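Local coordinates for Dye-decolorizing peroxidase (Irpex lacteus, PDB 7D8M), which probably acts as a heme-dependent peroxidase of the DyP-type family, binding heme b through its iron, at residues F309-L321 with F386-P400. Numbering follows the deposited sequence.
With HEM (protoporphyrin IX containing Fe), chain B.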
loop_
_atom_site.group_PDB
_atom_site.type_symbol
_atom_site.label_atom_id
_atom_site.label_comp_id
_atom_site.label_asym_id
_atom_site.label_seq_id
_atom_site.Cartn_x
_atom_site.Cartn_y
_atom_site.Cartn_z
ATOM N N PHE A 309 -14.757 12.836 8.716
ATOM C CA PHE A 309 -14.034 13.324 7.551
ATOM C C PHE A 309 -12.586 12.873 7.565
ATOM O O PHE A 309 -11.935 12.858 6.515
ATOM C CB PHE A 309 -14.102 14.854 7.507
ATOM C CG PHE A 309 -15.484 15.389 7.252
ATOM C CD1 PHE A 309 -16.366 14.705 6.429
ATOM C CD2 PHE A 309 -15.898 16.582 7.832
ATOM C CE1 PHE A 309 -17.640 15.197 6.185
ATOM C CE2 PHE A 309 -17.167 17.084 7.591
ATOM C CZ PHE A 309 -18.040 16.390 6.774
ATOM N N THR A 310 -12.075 12.503 8.737
ATOM C CA THR A 310 -10.684 12.146 8.939
ATOM C C THR A 310 -10.450 10.644 9.040
ATOM O O THR A 310 -9.324 10.239 9.333
ATOM C CB THR A 310 -10.179 12.820 10.209
ATOM O OG1 THR A 310 -11.065 12.484 11.278
ATOM C CG2 THR A 310 -10.178 14.327 10.036
ATOM N N ALA A 311 -11.479 9.813 8.865
ATOM C CA ALA A 311 -11.259 8.371 8.853
ATOM C C ALA A 311 -10.235 8.007 7.798
ATOM O O ALA A 311 -10.196 8.593 6.715
ATOM C CB ALA A 311 -12.544 7.603 8.557
ATOM N N HIS A 312 -9.435 6.988 8.117
ATOM C CA HIS A 312 -8.323 6.600 7.263
ATOM C C HIS A 312 -8.755 6.436 5.811
ATOM O O HIS A 312 -8.197 7.076 4.915
ATOM C CB HIS A 312 -7.710 5.305 7.785
ATOM C CG HIS A 312 -6.581 4.808 6.945
ATOM N ND1 HIS A 312 -5.581 5.640 6.487
ATOM C CD2 HIS A 312 -6.297 3.575 6.464
ATOM C CE1 HIS A 312 -4.718 4.937 5.773
ATOM N NE2 HIS A 312 -5.133 3.686 5.743
ATOM N N ILE A 313 -9.767 5.595 5.559
ATOM C CA ILE A 313 -10.146 5.312 4.175
ATOM C C ILE A 313 -10.771 6.532 3.515
ATOM O O ILE A 313 -10.709 6.675 2.289
ATOM C CB ILE A 313 -11.082 4.088 4.077
ATOM C CG1 ILE A 313 -12.460 4.373 4.688
ATOM C CG2 ILE A 313 -10.426 2.847 4.686
ATOM C CD1 ILE A 313 -13.501 3.345 4.302
ATOM N N ARG A 314 -11.383 7.429 4.299
ATOM C CA ARG A 314 -11.968 8.632 3.724
ATOM C C ARG A 314 -10.907 9.707 3.460
ATOM O O ARG A 314 -11.090 10.553 2.577
ATOM C CB ARG A 314 -13.082 9.155 4.647
ATOM C CG ARG A 314 -13.937 10.275 4.035
ATOM C CD ARG A 314 -15.137 10.688 4.927
ATOM N NE ARG A 314 -16.018 11.632 4.234
ATOM C CZ ARG A 314 -17.302 11.829 4.531
ATOM N NH1 ARG A 314 -17.879 11.153 5.520
ATOM N NH2 ARG A 314 -18.013 12.703 3.834
ATOM N N LYS A 315 -9.798 9.689 4.209
ATOM C CA LYS A 315 -8.670 10.560 3.895
ATOM C C LYS A 315 -7.957 10.103 2.619
ATOM O O LYS A 315 -7.644 10.919 1.743
ATOM C CB LYS A 315 -7.693 10.587 5.073
ATOM C CG LYS A 315 -8.062 11.559 6.195
ATOM C CD LYS A 315 -7.556 12.976 5.889
ATOM C CE LYS A 315 -6.941 13.639 7.122
ATOM N NZ LYS A 315 -6.497 15.038 6.825
ATOM N N THR A 316 -7.699 8.801 2.491
ATOM C CA THR A 316 -6.880 8.305 1.380
ATOM C C THR A 316 -7.675 8.048 0.109
ATOM O O THR A 316 -7.076 7.919 -0.965
ATOM C CB THR A 316 -6.167 7.011 1.763
ATOM O OG1 THR A 316 -7.144 6.019 2.114
ATOM C CG2 THR A 316 -5.223 7.251 2.926
ATOM N N ASN A 317 -8.998 7.944 0.208
ATOM C CA ASN A 317 -9.876 7.878 -0.960
ATOM C C ASN A 317 -11.107 8.700 -0.624
ATOM O O ASN A 317 -12.124 8.169 -0.158
ATOM C CB ASN A 317 -10.243 6.435 -1.320
ATOM C CG ASN A 317 -11.202 6.349 -2.511
ATOM O OD1 ASN A 317 -11.555 7.365 -3.117
ATOM N ND2 ASN A 317 -11.621 5.128 -2.851
ATOM N N PRO A 318 -11.037 10.015 -0.816
ATOM C CA PRO A 318 -12.192 10.897 -0.557
ATOM C C PRO A 318 -13.234 10.758 -1.663
ATOM O O PRO A 318 -13.374 11.594 -2.559
ATOM C CB PRO A 318 -11.550 12.287 -0.515
ATOM C CG PRO A 318 -10.339 12.178 -1.375
ATOM C CD PRO A 318 -9.860 10.758 -1.297
ATOM N N ARG A 319 -13.980 9.649 -1.593
ATOM C CA ARG A 319 -14.949 9.324 -2.635
ATOM C C ARG A 319 -15.955 10.449 -2.844
ATOM O O ARG A 319 -16.413 10.666 -3.972
ATOM C CB ARG A 319 -15.691 8.028 -2.284
ATOM C CG ARG A 319 -14.797 6.837 -2.005
ATOM C CD ARG A 319 -15.583 5.677 -1.421
ATOM N NE ARG A 319 -14.697 4.563 -1.093
ATOM C CZ ARG A 319 -15.049 3.282 -1.122
ATOM N NH1 ARG A 319 -16.287 2.937 -1.458
ATOM N NH2 ARG A 319 -14.158 2.346 -0.806
ATOM N N ASP A 320 -16.309 11.175 -1.780
ATOM C CA ASP A 320 -17.353 12.186 -1.907
ATOM C C ASP A 320 -16.845 13.416 -2.654
ATOM O O ASP A 320 -17.569 13.995 -3.470
ATOM C CB ASP A 320 -17.896 12.561 -0.523
ATOM C CG ASP A 320 -16.824 13.080 0.415
ATOM O OD1 ASP A 320 -15.637 12.682 0.273
ATOM O OD2 ASP A 320 -17.169 13.882 1.310
ATOM N N LEU A 321 -15.597 13.816 -2.408
ATOM C CA LEU A 321 -15.026 14.936 -3.147
ATOM C C LEU A 321 -14.942 14.619 -4.635
ATOM O O LEU A 321 -15.334 15.436 -5.477
ATOM C CB LEU A 321 -13.643 15.286 -2.598
ATOM C CG LEU A 321 -13.458 15.641 -1.123
ATOM C CD1 LEU A 321 -12.183 16.437 -0.977
ATOM C CD2 LEU A 321 -14.653 16.413 -0.523
ATOM N N PHE A 386 -7.257 18.896 5.235
ATOM C CA PHE A 386 -7.924 18.032 4.278
ATOM C C PHE A 386 -8.866 17.073 4.998
ATOM O O PHE A 386 -8.480 16.468 6.011
ATOM C CB PHE A 386 -6.928 17.204 3.439
ATOM C CG PHE A 386 -7.597 16.453 2.331
ATOM C CD1 PHE A 386 -7.896 17.091 1.125
ATOM C CD2 PHE A 386 -8.011 15.142 2.518
ATOM C CE1 PHE A 386 -8.564 16.417 0.109
ATOM C CE2 PHE A 386 -8.673 14.457 1.506
ATOM C CZ PHE A 386 -8.949 15.095 0.295
ATOM N N PRO A 387 -10.088 16.861 4.479
ATOM C CA PRO A 387 -10.623 17.361 3.205
ATOM C C PRO A 387 -11.084 18.818 3.215
ATOM O O PRO A 387 -11.638 19.317 4.207
ATOM C CB PRO A 387 -11.823 16.438 2.953
ATOM C CG PRO A 387 -12.320 16.125 4.343
ATOM C CD PRO A 387 -11.051 15.977 5.167
ATOM N N PHE A 388 -10.820 19.494 2.102
ATOM C CA PHE A 388 -11.441 20.777 1.829
ATOM C C PHE A 388 -12.891 20.562 1.402
ATOM O O PHE A 388 -13.334 19.429 1.153
ATOM C CB PHE A 388 -10.661 21.535 0.751
ATOM C CG PHE A 388 -10.707 20.880 -0.607
ATOM C CD1 PHE A 388 -11.680 21.234 -1.529
ATOM C CD2 PHE A 388 -9.787 19.905 -0.951
ATOM C CE1 PHE A 388 -11.739 20.636 -2.766
ATOM C CE2 PHE A 388 -9.837 19.291 -2.199
ATOM C CZ PHE A 388 -10.809 19.659 -3.107
ATOM N N SER A 389 -13.629 21.675 1.313
ATOM C CA SER A 389 -15.042 21.811 0.935
ATOM C C SER A 389 -15.992 21.543 2.096
ATOM O O SER A 389 -17.214 21.531 1.873
ATOM C CB SER A 389 -15.469 20.904 -0.233
ATOM O OG SER A 389 -15.530 19.543 0.162
ATOM N N LYS A 390 -15.497 21.313 3.308
ATOM C CA LYS A 390 -16.398 21.084 4.425
ATOM C C LYS A 390 -16.737 22.422 5.081
ATOM O O LYS A 390 -16.246 23.480 4.677
ATOM C CB LYS A 390 -15.782 20.091 5.412
ATOM C CG LYS A 390 -15.253 18.816 4.748
ATOM C CD LYS A 390 -16.325 18.198 3.852
ATOM C CE LYS A 390 -15.954 16.796 3.421
ATOM N NZ LYS A 390 -17.020 16.144 2.624
ATOM N N GLY A 391 -17.592 22.382 6.102
ATOM C CA GLY A 391 -17.972 23.583 6.810
ATOM C C GLY A 391 -16.767 24.329 7.342
ATOM O O GLY A 391 -15.859 23.733 7.930
ATOM N N PRO A 392 -16.750 25.660 7.166
ATOM C CA PRO A 392 -15.528 26.437 7.458
ATOM C C PRO A 392 -15.040 26.330 8.893
ATOM O O PRO A 392 -13.841 26.509 9.138
ATOM C CB PRO A 392 -15.931 27.882 7.122
ATOM C CG PRO A 392 -17.166 27.780 6.308
ATOM C CD PRO A 392 -17.855 26.510 6.688
ATOM N N SER A 393 -15.917 26.050 9.852
ATOM C CA SER A 393 -15.494 25.919 11.241
ATOM C C SER A 393 -15.218 24.479 11.648
ATOM O O SER A 393 -14.780 24.240 12.779
ATOM C CB SER A 393 -16.555 26.526 12.172
ATOM O OG SER A 393 -17.638 25.621 12.339
ATOM N N ILE A 394 -15.472 23.521 10.763
ATOM C CA ILE A 394 -15.334 22.105 11.091
ATOM C C ILE A 394 -13.849 21.757 11.100
ATOM O O ILE A 394 -13.181 21.824 10.067
ATOM C CB ILE A 394 -16.111 21.225 10.108
ATOM C CG1 ILE A 394 -17.619 21.475 10.257
ATOM C CG2 ILE A 394 -15.785 19.749 10.336
ATOM C CD1 ILE A 394 -18.447 20.788 9.179
ATOM N N GLN A 395 -13.330 21.414 12.276
ATOM C CA GLN A 395 -11.936 21.043 12.434
ATOM C C GLN A 395 -11.707 19.623 11.930
ATOM O O GLN A 395 -12.580 18.757 12.018
ATOM C CB GLN A 395 -11.522 21.156 13.903
ATOM C CG GLN A 395 -11.542 22.583 14.470
ATOM C CD GLN A 395 -11.451 22.612 15.999
ATOM O OE1 GLN A 395 -12.436 22.340 16.707
ATOM N NE2 GLN A 395 -10.272 22.943 16.514
ATOM N N LEU A 396 -10.513 19.386 11.398
ATOM C CA LEU A 396 -10.237 18.120 10.729
ATOM C C LEU A 396 -9.060 17.425 11.392
ATOM O O LEU A 396 -9.260 16.532 12.225
ATOM C CB LEU A 396 -9.988 18.367 9.238
ATOM C CG LEU A 396 -11.131 19.135 8.563
ATOM C CD1 LEU A 396 -10.681 19.869 7.310
ATOM C CD2 LEU A 396 -12.322 18.230 8.262
ATOM N N GLY A 397 -7.835 17.842 11.062
ATOM C CA GLY A 397 -6.659 17.227 11.641
ATOM C C GLY A 397 -6.121 16.095 10.780
ATOM O O GLY A 397 -6.459 15.952 9.599
ATOM N N LEU A 398 -5.282 15.266 11.399
ATOM C CA LEU A 398 -4.546 14.227 10.688
ATOM C C LEU A 398 -5.343 12.929 10.599
ATOM O O LEU A 398 -6.242 12.657 11.406
ATOM C CB LEU A 398 -3.209 13.942 11.377
ATOM C CG LEU A 398 -2.215 15.091 11.554
ATOM C CD1 LEU A 398 -0.832 14.536 11.886
ATOM C CD2 LEU A 398 -2.180 15.986 10.312
ATOM N N ASP A 399 -4.998 12.126 9.592
ATOM C CA ASP A 399 -5.395 10.735 9.561
ATOM C C ASP A 399 -4.959 10.084 10.877
ATOM O O ASP A 399 -3.779 10.168 11.240
ATOM C CB ASP A 399 -4.737 10.070 8.351
ATOM C CG ASP A 399 -5.133 8.606 8.158
ATOM O OD1 ASP A 399 -5.113 7.820 9.132
ATOM O OD2 ASP A 399 -5.435 8.235 7.003
ATOM N N PRO A 400 -5.876 9.491 11.642
ATOM C CA PRO A 400 -5.495 8.954 12.952
ATOM C C PRO A 400 -4.781 7.616 12.873
ATOM O O PRO A 400 -4.296 7.130 13.902
ATOM C CB PRO A 400 -6.844 8.832 13.673
ATOM C CG PRO A 400 -7.807 8.567 12.554
ATOM C CD PRO A 400 -7.330 9.406 11.412
HETATM C CHA HEM B . -7.471 1.139 3.233
HETATM C CHB HEM B . -4.957 -0.259 7.138
HETATM C CHC HEM B . -1.100 2.196 5.491
HETATM C CHD HEM B . -3.774 3.988 1.863
HETATM C C1A HEM B . -7.131 0.527 4.419
HETATM C C2A HEM B . -7.965 -0.382 5.183
HETATM C C3A HEM B . -7.257 -0.777 6.257
HETATM C C4A HEM B . -5.963 -0.132 6.204
HETATM C CMA HEM B . -7.693 -1.739 7.377
HETATM C CAA HEM B . -9.405 -0.806 4.788
HETATM C CBA HEM B . -9.366 -2.041 3.889
HETATM C CGA HEM B . -9.556 -1.676 2.430
HETATM O O1A HEM B . -10.342 -0.744 2.137
HETATM O O2A HEM B . -8.941 -2.340 1.550
HETATM C C1B HEM B . -3.690 0.255 7.004
HETATM C C2B HEM B . -2.583 -0.028 7.888
HETATM C C3B HEM B . -1.519 0.663 7.436
HETATM C C4B HEM B . -1.921 1.384 6.248
HETATM C CMB HEM B . -2.697 -0.945 9.141
HETATM C CAB HEM B . -0.070 0.712 7.979
HETATM C CBB HEM B . 0.446 -0.219 8.790
HETATM C C1C HEM B . -1.492 2.959 4.404
HETATM C C2C HEM B . -0.695 3.954 3.707
HETATM C C3C HEM B . -1.438 4.446 2.695
HETATM C C4C HEM B . -2.731 3.790 2.741
HETATM C CMC HEM B . 0.761 4.307 4.099
HETATM C CAC HEM B . -1.094 5.540 1.650
HETATM C CBC HEM B . -0.165 6.488 1.859
HETATM C C1D HEM B . -4.958 3.281 1.849
HETATM C C2D HEM B . -5.956 3.269 0.791
HETATM C C3D HEM B . -6.970 2.491 1.172
HETATM C C4D HEM B . -6.659 1.972 2.491
HETATM C CMD HEM B . -5.889 4.025 -0.546
HETATM C CAD HEM B . -8.249 2.206 0.360
HETATM C CBD HEM B . -9.283 3.286 0.691
HETATM C CGD HEM B . -10.535 3.139 -0.147
HETATM O O1D HEM B . -11.647 3.331 0.409
HETATM O O2D HEM B . -10.430 2.821 -1.365
HETATM N NA HEM B . -5.927 0.661 5.073
HETATM N NB HEM B . -3.258 1.121 6.008
HETATM N NC HEM B . -2.722 2.898 3.793
HETATM N ND HEM B . -5.410 2.462 2.869
HETATM FE FE HEM B . -4.360 1.916 4.536
#
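Thr310 and Asp399 bring the two segments closest, their CA atoms 5.5 Å apart, where the irregular loop 386-400 passes the start of helix 312-316; Phe309, just before, lies beside Pro387, which follows a cis peptide bond, and Leu321 comes nearest Ser389 at the other end. At the heme end, His312 binds the iron through NE2 at 2.3 Å and donates the N-H of ND1 to Asp399 OD2 at 2.6 Å. This bond is straight (179°) and lies in the imidazole plane, meeting the syn lone pair of a carboxylate turned 67° from the ring; it fixes the ring's rotation and probably makes the imidazole a more electron-rich ligand. Asp399 OD1 is held by Val401 N and Ile402 N. Lys315, its chain bent at chi2 (-85°), carries NZ to the loop, where it gives hydrogen bonds to Phe386 O at 2.6 Å and Gly397 O at 2.9 Å, with a third to Trp380 O. Without the ammonium, as with an alanine here, these carbonyls would probably lose their shared donor and the two arms of the loop their tie. Lys390 lays CE over one face of the Phe309 ring in a CH-pi contact, 3.8 Å from its centroid, and ends in a salt bridge from NZ to Asp320 OD2 (2.6 Å). Arg314 NH2 bonds to that same oxygen from above the carboxylate plane; one acid thus holds both cations. Leu321 CD1 packs against Phe386 CZ and over a face of Phe388, while Pro318 CG sits at the Phe386 ring edge. While the rest packs the loop behind it, the helix 312-316 end, with Asn317 and Arg319 gripping one heme propionate, forms part of the proximal heme pocket, built on the His-carboxylate pair familiar from heme peroxidases.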